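Local coordinates for protein aerobactin synthase IucA (Klebsiella pneumoniae subsp. pneumoniae, PDB 5JM8) that probably joins citrate to acetylated hydroxylysine in an ATP-dependent step of assembly of the siderophore aerobactin, at residues Cys18-Leu23 / Arg87-Lys92; Ser58-His63 / Val494-Gly499; Phe151-Lys156 / Phe546-Asp551; Phe482-Leu487 / Lys542-Cys547. All coordinates share one frame; numbering follows the deposited sequence.

Contact 1 of 4, residues Cys18-Leu23 / Arg87-Lys92; sequences CFLNSL and RLIVDK
I89 reaches from helix 82-96 to F19, L20 and L23 of helix 14-26, a helix-helix packing within the N-terminal helical and five-stranded β-sheet part of the chain, consistent with the thumb of NIS synthetases. The short segments run at 30° to each other. Their axes come no closer than 12.6 Å, so side chains rather than backbones must span the interval.

The polar bonds of K92 are made outside the pair: NZ forms a salt bridge with D29 and a hydrogen bond with P43 O.

All the cross-contacts are apolar. The CD1 end of I89 meets two residues of the other helix: it lies at the edge of the F19 ring, near its plane and 4.0 Å from CE1, while L20 CD2 approaches the same methyl at 4.3 Å. F19 and I89 pass one another in opposite directions, and the ring's rim receives the isoleucine. Edge-to-face packing on F545 engages the F19 ring as well. L23 and I89 meet tip to tip. With CG1 of I89 beside its backbone N (chi1 -68°), the two branches diverge and both meet the same leucine methyl: L23 CD2 is 4.0 Å from I89 CD1 and 3.7 Å from I89 CG2.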
# COMPACT_ATOMS: atom_id res chain seq x y z
N CYS A 18 -18.12 -28.17 -22.20
CA CYS A 18 -17.46 -29.12 -21.31
C CYS A 18 -18.06 -30.51 -21.46
O CYS A 18 -17.35 -31.50 -21.59
CB CYS A 18 -17.56 -28.66 -19.86
SG CYS A 18 -16.64 -27.16 -19.47
N PHE A 19 -19.39 -30.56 -21.42
CA PHE A 19 -20.12 -31.81 -21.61
C PHE A 19 -19.75 -32.42 -22.96
O PHE A 19 -19.43 -33.61 -23.04
CB PHE A 19 -21.63 -31.56 -21.53
CG PHE A 19 -22.47 -32.78 -21.80
CD1 PHE A 19 -22.84 -33.10 -23.10
CD2 PHE A 19 -22.89 -33.60 -20.77
CE1 PHE A 19 -23.61 -34.22 -23.35
CE2 PHE A 19 -23.66 -34.72 -21.02
CZ PHE A 19 -24.02 -35.03 -22.31
N LEU A 20 -19.76 -31.60 -23.99
CA LEU A 20 -19.56 -32.07 -25.36
C LEU A 20 -18.10 -32.43 -25.64
O LEU A 20 -17.82 -33.49 -26.20
CB LEU A 20 -20.04 -31.02 -26.36
CG LEU A 20 -21.54 -30.71 -26.30
CD1 LEU A 20 -21.89 -29.53 -27.20
CD2 LEU A 20 -22.37 -31.92 -26.69
N ASN A 21 -17.17 -31.56 -25.26
CA ASN A 21 -15.74 -31.83 -25.49
C ASN A 21 -15.28 -33.04 -24.70
O ASN A 21 -14.46 -33.83 -25.18
CB ASN A 21 -14.89 -30.62 -25.10
CG ASN A 21 -15.01 -29.48 -26.10
OD1 ASN A 21 -15.81 -29.53 -27.03
ND2 ASN A 21 -14.22 -28.43 -25.89
N SER A 22 -15.79 -33.18 -23.49
CA SER A 22 -15.51 -34.36 -22.67
C SER A 22 -15.96 -35.62 -23.40
O SER A 22 -15.24 -36.61 -23.45
CB SER A 22 -16.19 -34.25 -21.31
OG SER A 22 -15.81 -35.32 -20.47
N LEU A 23 -17.16 -35.56 -23.98
CA LEU A 23 -17.71 -36.68 -24.73
C LEU A 23 -16.91 -36.98 -26.00
O LEU A 23 -16.58 -38.13 -26.27
CB LEU A 23 -19.17 -36.39 -25.10
CG LEU A 23 -19.90 -37.44 -25.95
CD1 LEU A 23 -20.04 -38.76 -25.20
CD2 LEU A 23 -21.26 -36.92 -26.39
N ARG A 87 -30.02 -34.90 -23.10
CA ARG A 87 -30.93 -36.00 -22.80
C ARG A 87 -30.90 -37.03 -23.92
O ARG A 87 -30.93 -38.24 -23.66
CB ARG A 87 -32.35 -35.48 -22.61
CG ARG A 87 -33.37 -36.57 -22.30
CD ARG A 87 -34.77 -36.02 -22.10
NE ARG A 87 -35.28 -35.36 -23.30
CZ ARG A 87 -35.83 -36.00 -24.33
NH1 ARG A 87 -35.94 -37.33 -24.32
NH2 ARG A 87 -36.27 -35.32 -25.38
N LEU A 88 -30.84 -36.56 -25.16
CA LEU A 88 -30.80 -37.45 -26.31
C LEU A 88 -29.53 -38.30 -26.29
O LEU A 88 -29.58 -39.50 -26.56
CB LEU A 88 -30.87 -36.65 -27.62
CG LEU A 88 -32.21 -35.97 -27.92
CD1 LEU A 88 -32.09 -35.09 -29.16
CD2 LEU A 88 -33.32 -36.99 -28.10
N ILE A 89 -28.41 -37.67 -25.95
CA ILE A 89 -27.13 -38.37 -25.90
C ILE A 89 -27.10 -39.37 -24.75
O ILE A 89 -26.53 -40.45 -24.88
CB ILE A 89 -25.95 -37.39 -25.77
CG1 ILE A 89 -25.81 -36.57 -27.05
CG2 ILE A 89 -24.64 -38.14 -25.50
CD1 ILE A 89 -24.88 -35.38 -26.92
N VAL A 90 -27.69 -39.01 -23.61
CA VAL A 90 -27.76 -39.93 -22.48
C VAL A 90 -28.64 -41.13 -22.82
O VAL A 90 -28.38 -42.25 -22.38
CB VAL A 90 -28.28 -39.23 -21.21
CG1 VAL A 90 -28.55 -40.24 -20.10
CG2 VAL A 90 -27.29 -38.18 -20.74
N ASP A 91 -29.69 -40.89 -23.61
CA ASP A 91 -30.56 -41.98 -24.06
C ASP A 91 -29.80 -42.93 -24.98
O ASP A 91 -29.95 -44.15 -24.89
CB ASP A 91 -31.79 -41.43 -24.77
CG ASP A 91 -32.65 -42.53 -25.38
OD1 ASP A 91 -33.39 -43.20 -24.63
OD2 ASP A 91 -32.58 -42.72 -26.62
N LYS A 92 -29.01 -42.36 -25.89
CA LYS A 92 -28.16 -43.14 -26.78
C LYS A 92 -27.25 -44.06 -25.98
O LYS A 92 -27.05 -45.23 -26.33
CB LYS A 92 -27.33 -42.22 -27.68
CG LYS A 92 -26.26 -42.92 -28.51
CD LYS A 92 -25.43 -41.91 -29.31
CE LYS A 92 -24.26 -42.59 -30.03
NZ LYS A 92 -23.44 -41.63 -30.82

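Contact 2 of 4, residues Ser58-His63 / Val494-Gly499; sequences SPTQHH and VTAALG
T60 OG1 is gripped from two directions while also lying 3.8 Å from A496 CB of the helical segment 494-499. H62 ND1 donates to this hydroxyl oxygen at 3.0 Å, with OG1 only 11° out of the imidazole plane, and E506 OE1 supplies its second hydrogen bond. OG1 is placed there by chi1 of 50°, which sets it between the backbone N and the carbonyl carbon. The other carboxylate oxygen of E506 binds S58 OG, so one acid holds both hydroxyls of the turn.

S58 OG in addition accepts from T60 N at 2.9 Å, the signature of an ST turn. A type I β turn, S58 to Q61, overlaps it, and H62 then sits at the centre of an inverse γ turn. These turns make up the connection between the adjacent antiparallel strands 49-54 and 64-72, and the contact presses that connection against helix 475-500.

Across the interface the evidence is a CH-π contact: A496 CB stands 3.6 Å from the centroid of the H62 ring, 29° off its normal, and is displaced toward the rim bearing ND1 (3.3 Å from CB). The in-plane bond to T60 thus limits rotation of the ring that lies against the methyl. F151 meets the H62 ring edge-to-face, and the H62 side chain is about 8 Å from bound ATP.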
# COMPACT_ATOMS: atom_id res chain seq x y z
N SER A 58 -10.03 -28.23 -32.43
CA SER A 58 -8.81 -28.43 -31.66
C SER A 58 -8.31 -29.87 -31.77
O SER A 58 -9.08 -30.81 -31.57
CB SER A 58 -9.05 -28.09 -30.19
OG SER A 58 -8.01 -28.59 -29.38
N PRO A 59 -7.02 -30.04 -32.09
CA PRO A 59 -6.45 -31.40 -32.08
C PRO A 59 -6.25 -31.94 -30.67
O PRO A 59 -5.78 -33.06 -30.50
CB PRO A 59 -5.11 -31.24 -32.79
CG PRO A 59 -4.75 -29.81 -32.61
CD PRO A 59 -6.04 -29.06 -32.60
N THR A 60 -6.60 -31.14 -29.67
CA THR A 60 -6.60 -31.58 -28.28
C THR A 60 -8.01 -31.51 -27.71
O THR A 60 -8.20 -31.50 -26.49
CB THR A 60 -5.65 -30.72 -27.42
OG1 THR A 60 -5.92 -29.33 -27.63
CG2 THR A 60 -4.20 -31.01 -27.79
N GLN A 61 -8.99 -31.48 -28.61
CA GLN A 61 -10.41 -31.53 -28.25
C GLN A 61 -10.89 -30.33 -27.42
O GLN A 61 -11.96 -30.39 -26.82
CB GLN A 61 -10.72 -32.83 -27.49
CG GLN A 61 -10.52 -34.09 -28.32
CD GLN A 61 -9.14 -34.70 -28.19
OE1 GLN A 61 -8.56 -34.75 -27.10
NE2 GLN A 61 -8.60 -35.18 -29.30
N HIS A 62 -10.11 -29.26 -27.38
CA HIS A 62 -10.59 -27.99 -26.83
C HIS A 62 -11.42 -27.27 -27.89
O HIS A 62 -11.08 -26.16 -28.30
CB HIS A 62 -9.43 -27.10 -26.37
CG HIS A 62 -8.69 -27.63 -25.17
ND1 HIS A 62 -7.63 -28.50 -25.28
CD2 HIS A 62 -8.84 -27.39 -23.85
CE1 HIS A 62 -7.17 -28.78 -24.07
NE2 HIS A 62 -7.89 -28.12 -23.19
N HIS A 63 -12.51 -27.89 -28.33
CA HIS A 63 -13.33 -27.34 -29.40
C HIS A 63 -14.20 -26.18 -28.93
O HIS A 63 -14.52 -26.07 -27.74
CB HIS A 63 -14.24 -28.42 -29.99
CG HIS A 63 -13.51 -29.64 -30.47
ND1 HIS A 63 -12.62 -29.60 -31.52
CD2 HIS A 63 -13.55 -30.92 -30.06
CE1 HIS A 63 -12.13 -30.81 -31.72
NE2 HIS A 63 -12.68 -31.63 -30.85
N VAL A 494 -2.75 -24.86 -22.24
CA VAL A 494 -2.01 -23.65 -22.54
C VAL A 494 -1.93 -23.45 -24.06
O VAL A 494 -2.26 -22.37 -24.56
CB VAL A 494 -0.58 -23.70 -21.94
CG1 VAL A 494 0.26 -22.53 -22.41
CG2 VAL A 494 -0.66 -23.72 -20.42
N THR A 495 -1.50 -24.48 -24.77
CA THR A 495 -1.35 -24.39 -26.22
C THR A 495 -2.70 -24.21 -26.91
O THR A 495 -2.80 -23.50 -27.91
CB THR A 495 -0.65 -25.65 -26.79
OG1 THR A 495 -1.45 -26.81 -26.53
CG2 THR A 495 0.72 -25.83 -26.17
N ALA A 496 -3.73 -24.84 -26.35
CA ALA A 496 -5.08 -24.75 -26.91
C ALA A 496 -5.67 -23.36 -26.75
O ALA A 496 -6.30 -22.84 -27.67
CB ALA A 496 -5.99 -25.78 -26.25
N ALA A 497 -5.48 -22.76 -25.58
CA ALA A 497 -5.95 -21.41 -25.31
C ALA A 497 -5.34 -20.43 -26.30
O ALA A 497 -6.02 -19.56 -26.84
CB ALA A 497 -5.62 -21.00 -23.89
N LEU A 498 -4.04 -20.57 -26.54
CA LEU A 498 -3.32 -19.70 -27.45
C LEU A 498 -3.69 -19.99 -28.90
O LEU A 498 -3.73 -19.08 -29.73
CB LEU A 498 -1.81 -19.85 -27.24
CG LEU A 498 -1.34 -19.47 -25.84
CD1 LEU A 498 0.04 -20.04 -25.56
CD2 LEU A 498 -1.36 -17.96 -25.66
N GLY A 499 -3.96 -21.26 -29.19
CA GLY A 499 -4.42 -21.65 -30.51
C GLY A 499 -5.80 -21.09 -30.80
O GLY A 499 -6.06 -20.62 -31.91

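Contact 3 of 4, residues Phe151-Lys156 / Phe546-Asp551; sequences FHPAPK and FCYLND
Y548 carries this contact, meeting H152, P153 and A154 from the short helix 545-549. Along 546-551 it is the tyrosine that reaches across first, its ring directed there by CG lying anti to the backbone N (chi1 -166°).

One face of the Y548 ring receives the edge of H152 in a T-shaped stack: centroids are 4.6 Å apart and the planes stand at 73°. The imidazole touches through CE1, 3.4 Å from Y548 CD1 and displaced toward the tyrosine's rim. Both nitrogens of H152 have partners: NE2 bonds to N287 OD1, and ND1 accepts from A154 N at 3.0 Å, with the donor tilted 27° out of the ring plane. These two bonds should fix the imidazole's rotation.

The packing joins a loop of the IucA/IucC family region to the FhuF-like region near the nucleotide, with the H152 side chain about 7 Å from ATP. Farther along the ring, P153 CG comes within 4.0 Å of Y548 CD2 and A154 CB within 3.5 Å of Y548 CE2, both obliquely. Beyond L549, which rests on F107 of helix 101-124, D551 OD2 forms a salt bridge with R110 of that same helix.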
# COMPACT_ATOMS: atom_id res chain seq x y z
N PHE A 151 -12.92 -30.65 -19.21
CA PHE A 151 -13.26 -31.97 -19.75
C PHE A 151 -13.97 -32.83 -18.71
O PHE A 151 -13.66 -34.01 -18.54
CB PHE A 151 -12.01 -32.67 -20.28
CG PHE A 151 -11.54 -32.15 -21.60
CD1 PHE A 151 -10.89 -30.93 -21.69
CD2 PHE A 151 -11.77 -32.86 -22.76
CE1 PHE A 151 -10.46 -30.44 -22.91
CE2 PHE A 151 -11.35 -32.38 -23.98
CZ PHE A 151 -10.70 -31.16 -24.06
N HIS A 152 -14.91 -32.21 -18.00
CA HIS A 152 -15.83 -32.92 -17.13
C HIS A 152 -17.25 -32.56 -17.57
O HIS A 152 -17.49 -31.43 -18.00
CB HIS A 152 -15.60 -32.53 -15.66
CG HIS A 152 -16.23 -33.48 -14.69
ND1 HIS A 152 -17.53 -33.35 -14.25
CD2 HIS A 152 -15.74 -34.58 -14.07
CE1 HIS A 152 -17.81 -34.32 -13.40
NE2 HIS A 152 -16.74 -35.08 -13.28
N PRO A 153 -18.18 -33.52 -17.52
CA PRO A 153 -19.55 -33.21 -17.94
C PRO A 153 -20.31 -32.31 -16.97
O PRO A 153 -21.12 -31.49 -17.39
CB PRO A 153 -20.21 -34.59 -18.03
CG PRO A 153 -19.42 -35.45 -17.11
CD PRO A 153 -18.02 -34.95 -17.21
N ALA A 154 -20.05 -32.48 -15.67
CA ALA A 154 -20.70 -31.69 -14.63
C ALA A 154 -19.67 -31.12 -13.66
O ALA A 154 -19.62 -31.52 -12.50
CB ALA A 154 -21.71 -32.54 -13.89
N PRO A 155 -18.84 -30.17 -14.13
CA PRO A 155 -17.77 -29.59 -13.32
C PRO A 155 -18.27 -28.72 -12.15
O PRO A 155 -17.49 -28.44 -11.25
CB PRO A 155 -17.00 -28.73 -14.32
CG PRO A 155 -17.98 -28.41 -15.39
CD PRO A 155 -18.87 -29.60 -15.49
N LYS A 156 -19.54 -28.33 -12.18
CA LYS A 156 -20.10 -27.46 -11.14
C LYS A 156 -21.28 -28.11 -10.42
O LYS A 156 -22.27 -27.45 -10.12
CB LYS A 156 -20.55 -26.12 -11.75
CG LYS A 156 -19.41 -25.32 -12.37
CD LYS A 156 -18.39 -24.89 -11.32
CE LYS A 156 -17.30 -24.02 -11.93
NZ LYS A 156 -16.25 -23.68 -10.94
N PHE A 546 -17.49 -40.97 -18.65
CA PHE A 546 -18.06 -42.29 -18.38
C PHE A 546 -17.73 -42.73 -16.95
O PHE A 546 -18.36 -43.64 -16.41
CB PHE A 546 -17.56 -43.32 -19.39
CG PHE A 546 -18.06 -43.07 -20.78
CD1 PHE A 546 -19.38 -43.34 -21.12
CD2 PHE A 546 -17.22 -42.56 -21.76
CE1 PHE A 546 -19.85 -43.11 -22.40
CE2 PHE A 546 -17.68 -42.33 -23.03
CZ PHE A 546 -19.00 -42.60 -23.36
N CYS A 547 -16.75 -42.06 -16.35
CA CYS A 547 -16.44 -42.28 -14.94
C CYS A 547 -17.52 -41.66 -14.06
O CYS A 547 -17.89 -42.20 -13.02
CB CYS A 547 -15.07 -41.70 -14.59
SG CYS A 547 -14.58 -41.93 -12.86
N TYR A 548 -18.02 -40.51 -14.50
CA TYR A 548 -19.03 -39.77 -13.76
C TYR A 548 -20.41 -40.40 -13.92
O TYR A 548 -21.26 -40.33 -13.03
CB TYR A 548 -19.05 -38.31 -14.23
CG TYR A 548 -19.81 -37.37 -13.33
CD1 TYR A 548 -19.32 -37.04 -12.08
CD2 TYR A 548 -21.01 -36.80 -13.73
CE1 TYR A 548 -19.99 -36.18 -11.25
CE2 TYR A 548 -21.69 -35.93 -12.91
CZ TYR A 548 -21.17 -35.63 -11.67
OH TYR A 548 -21.84 -34.76 -10.84
N LEU A 549 -20.61 -41.02 -15.08
CA LEU A 549 -21.84 -41.73 -15.38
C LEU A 549 -21.96 -43.00 -14.54
O LEU A 549 -23.06 -43.47 -14.25
CB LEU A 549 -21.88 -42.06 -16.88
CG LEU A 549 -23.04 -42.85 -17.47
CD1 LEU A 549 -24.38 -42.16 -17.25
CD2 LEU A 549 -22.77 -43.04 -18.96
N ASN A 550 -20.81 -43.55 -14.16
CA ASN A 550 -20.74 -44.71 -13.26
C ASN A 550 -20.11 -44.37 -11.91
O ASN A 550 -18.90 -44.50 -11.74
CB ASN A 550 -19.93 -45.84 -13.91
CG ASN A 550 -20.60 -46.40 -15.15
OD1 ASN A 550 -21.83 -46.40 -15.26
ND2 ASN A 550 -19.80 -46.91 -16.08
N ASP A 551 -20.93 -43.95 -10.95
CA ASP A 551 -20.43 -43.61 -9.62
C ASP A 551 -19.76 -44.81 -8.95
O ASP A 551 -18.60 -44.75 -8.55
CB ASP A 551 -21.56 -43.10 -8.73
CG ASP A 551 -22.05 -41.72 -9.15
OD1 ASP A 551 -21.37 -41.06 -9.97
OD2 ASP A 551 -23.11 -41.30 -8.65

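Contact 4 of 4, residues Phe482-Leu487 / Lys542-Cys547; sequences FPYYLL and KGNFFC
The backbones of Y484 and K542 approach only to 8.4 Å between their CA atoms, where helix 475-500 is kinked near P483 and widens into a π-type turn at 484-487, facing the loop that leads into helix 545-549.

A single side chain bridges most of this interval. The Y484 ring leaves its helix with CG anti to the backbone N (chi1 163°) and extends its hydroxyl to N544. At 3.6 Å, Y484 OH and N544 ND2 are close, but too far apart to be counted as a hydrogen bond. The ring and amide planes are turned 50° apart. The amide nitrogen has its weak hydrogen bond with F151 O instead, which helps to place it. The carbonyl oxygen of K542 lies obliquely to the ring, 4.4 Å from Y484 CZ, while the lysine's own chain leads away from the tyrosine.

Within its own helix, Y484 CD2 lies 3.7 Å above the plane of the Y485 ring, over its centre. The contact is at the surface, beside the nucleotide site, with the Y484 side chain about 6 Å from bound ATP.

Around it, P483 and L487 pack on helix 528-535 and L486 on helix 394-420. Beside the 542-547 segment, E26 of helix 14-26 accepts a hydrogen bond from F545 N and weak ones from N544 N and F546 N, and F545 packs through CB on S22 and through its ring on L23 of that helix.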
# COMPACT_ATOMS: atom_id res chain seq x y z
N PHE A 482 0.94 -39.69 -14.88
CA PHE A 482 1.80 -38.51 -14.95
C PHE A 482 1.70 -37.72 -16.27
O PHE A 482 1.58 -36.50 -16.24
CB PHE A 482 3.25 -38.93 -14.71
CG PHE A 482 4.17 -37.78 -14.46
CD1 PHE A 482 4.35 -37.28 -13.19
CD2 PHE A 482 4.87 -37.20 -15.51
CE1 PHE A 482 5.20 -36.22 -12.95
CE2 PHE A 482 5.73 -36.14 -15.28
CZ PHE A 482 5.89 -35.65 -14.00
N PRO A 483 1.77 -38.41 -17.42
CA PRO A 483 1.64 -37.63 -18.66
C PRO A 483 0.22 -37.11 -18.91
O PRO A 483 0.06 -36.14 -19.66
CB PRO A 483 2.05 -38.64 -19.75
CG PRO A 483 1.86 -39.97 -19.14
CD PRO A 483 2.13 -39.81 -17.68
N TYR A 484 -0.79 -37.73 -18.31
CA TYR A 484 -2.15 -37.20 -18.40
C TYR A 484 -2.23 -35.84 -17.72
O TYR A 484 -2.56 -34.83 -18.34
CB TYR A 484 -3.17 -38.14 -17.77
CG TYR A 484 -4.50 -37.48 -17.47
CD1 TYR A 484 -5.32 -37.02 -18.49
CD2 TYR A 484 -4.94 -37.31 -16.16
CE1 TYR A 484 -6.54 -36.41 -18.22
CE2 TYR A 484 -6.16 -36.70 -15.88
CZ TYR A 484 -6.95 -36.25 -16.91
OH TYR A 484 -8.15 -35.65 -16.63
N TYR A 485 -1.94 -35.83 -16.42
CA TYR A 485 -2.06 -34.61 -15.63
C TYR A 485 -1.19 -33.48 -16.16
O TYR A 485 -1.64 -32.33 -16.22
CB TYR A 485 -1.70 -34.89 -14.17
CG TYR A 485 -2.70 -35.76 -13.44
CD1 TYR A 485 -3.88 -35.23 -12.95
CD2 TYR A 485 -2.46 -37.11 -13.24
CE1 TYR A 485 -4.80 -36.02 -12.28
CE2 TYR A 485 -3.38 -37.91 -12.58
CZ TYR A 485 -4.54 -37.36 -12.10
OH TYR A 485 -5.45 -38.15 -11.44
N LEU A 486 0.03 -33.80 -16.56
CA LEU A 486 1.05 -32.77 -16.78
C LEU A 486 1.15 -32.28 -18.22
O LEU A 486 1.72 -31.22 -18.47
CB LEU A 486 2.41 -33.29 -16.31
CG LEU A 486 3.58 -32.30 -16.32
CD1 LEU A 486 3.23 -31.01 -15.58
CD2 LEU A 486 4.81 -32.94 -15.70
N LEU A 487 0.61 -33.04 -19.17
CA LEU A 487 0.64 -32.63 -20.57
C LEU A 487 -0.77 -32.46 -21.14
O LEU A 487 -1.05 -31.45 -21.78
CB LEU A 487 1.41 -33.65 -21.42
CG LEU A 487 2.92 -33.63 -21.23
CD1 LEU A 487 3.54 -34.90 -21.76
CD2 LEU A 487 3.53 -32.41 -21.92
N LYS A 542 -7.50 -42.02 -18.12
CA LYS A 542 -8.82 -42.19 -17.51
C LYS A 542 -9.74 -41.01 -17.83
O LYS A 542 -9.39 -39.85 -17.57
CB LYS A 542 -8.67 -42.36 -16.00
CG LYS A 542 -9.97 -42.58 -15.25
CD LYS A 542 -9.73 -42.64 -13.75
CE LYS A 542 -11.02 -42.63 -12.96
NZ LYS A 542 -11.87 -43.81 -13.27
N GLY A 543 -10.91 -41.32 -18.39
CA GLY A 543 -11.88 -40.30 -18.76
C GLY A 543 -12.79 -39.92 -17.61
O GLY A 543 -12.97 -40.70 -16.67
N ASN A 544 -13.38 -38.73 -17.70
CA ASN A 544 -14.26 -38.22 -16.66
C ASN A 544 -15.74 -38.42 -16.97
O ASN A 544 -16.57 -38.52 -16.06
CB ASN A 544 -14.01 -36.73 -16.43
CG ASN A 544 -12.65 -36.45 -15.83
OD1 ASN A 544 -12.39 -36.79 -14.67
ND2 ASN A 544 -11.77 -35.82 -16.60
N PHE A 545 -16.08 -38.48 -18.26
CA PHE A 545 -17.48 -38.53 -18.69
C PHE A 545 -18.14 -39.86 -18.33
O PHE A 545 -19.23 -39.88 -17.76
CB PHE A 545 -17.57 -38.27 -20.19
CG PHE A 545 -18.98 -38.28 -20.73
CD1 PHE A 545 -19.61 -39.48 -20.99
CD2 PHE A 545 -19.66 -37.10 -21.00
CE1 PHE A 545 -20.90 -39.51 -21.50
CE2 PHE A 545 -20.94 -37.13 -21.50
CZ PHE A 545 -21.56 -38.33 -21.75
N PHE A 546 -17.49 -40.97 -18.65
CA PHE A 546 -18.06 -42.29 -18.38
C PHE A 546 -17.73 -42.73 -16.95
O PHE A 546 -18.36 -43.64 -16.41
CB PHE A 546 -17.56 -43.32 -19.39
CG PHE A 546 -18.06 -43.07 -20.78
CD1 PHE A 546 -19.38 -43.34 -21.12
CD2 PHE A 546 -17.22 -42.56 -21.76
CE1 PHE A 546 -19.85 -43.11 -22.40
CE2 PHE A 546 -17.68 -42.33 -23.03
CZ PHE A 546 -19.00 -42.60 -23.36
N CYS A 547 -16.75 -42.06 -16.35
CA CYS A 547 -16.44 -42.28 -14.94
C CYS A 547 -17.52 -41.66 -14.06
O CYS A 547 -17.89 -42.20 -13.02
CB CYS A 547 -15.07 -41.70 -14.59
SG CYS A 547 -14.58 -41.93 -12.86

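In the fold
From the N terminus, contact 1 closes first: helix 14-26 meets helix 82-96 after 63 intervening residues, before contacts 3 and 4 open. Contact 2 opens within that span, at 58-63, and runs on to helix 475-500, so it crosses contact 1. It also crosses contacts 3 and 4, whose first segments begin inside its span and whose second segments lie beyond it. Contact 3 closes a 389-residue loop from 151-156; contact 4, closing a short helical excursion from 482-487, ends with it on helix 545-549, sharing F546 and C547. A hydrogen bond from N21 to H63 O, and weak ones from S22 and N544 to F151 O, link the contacts. Contacts 2, 3 and 4 lie near ATP.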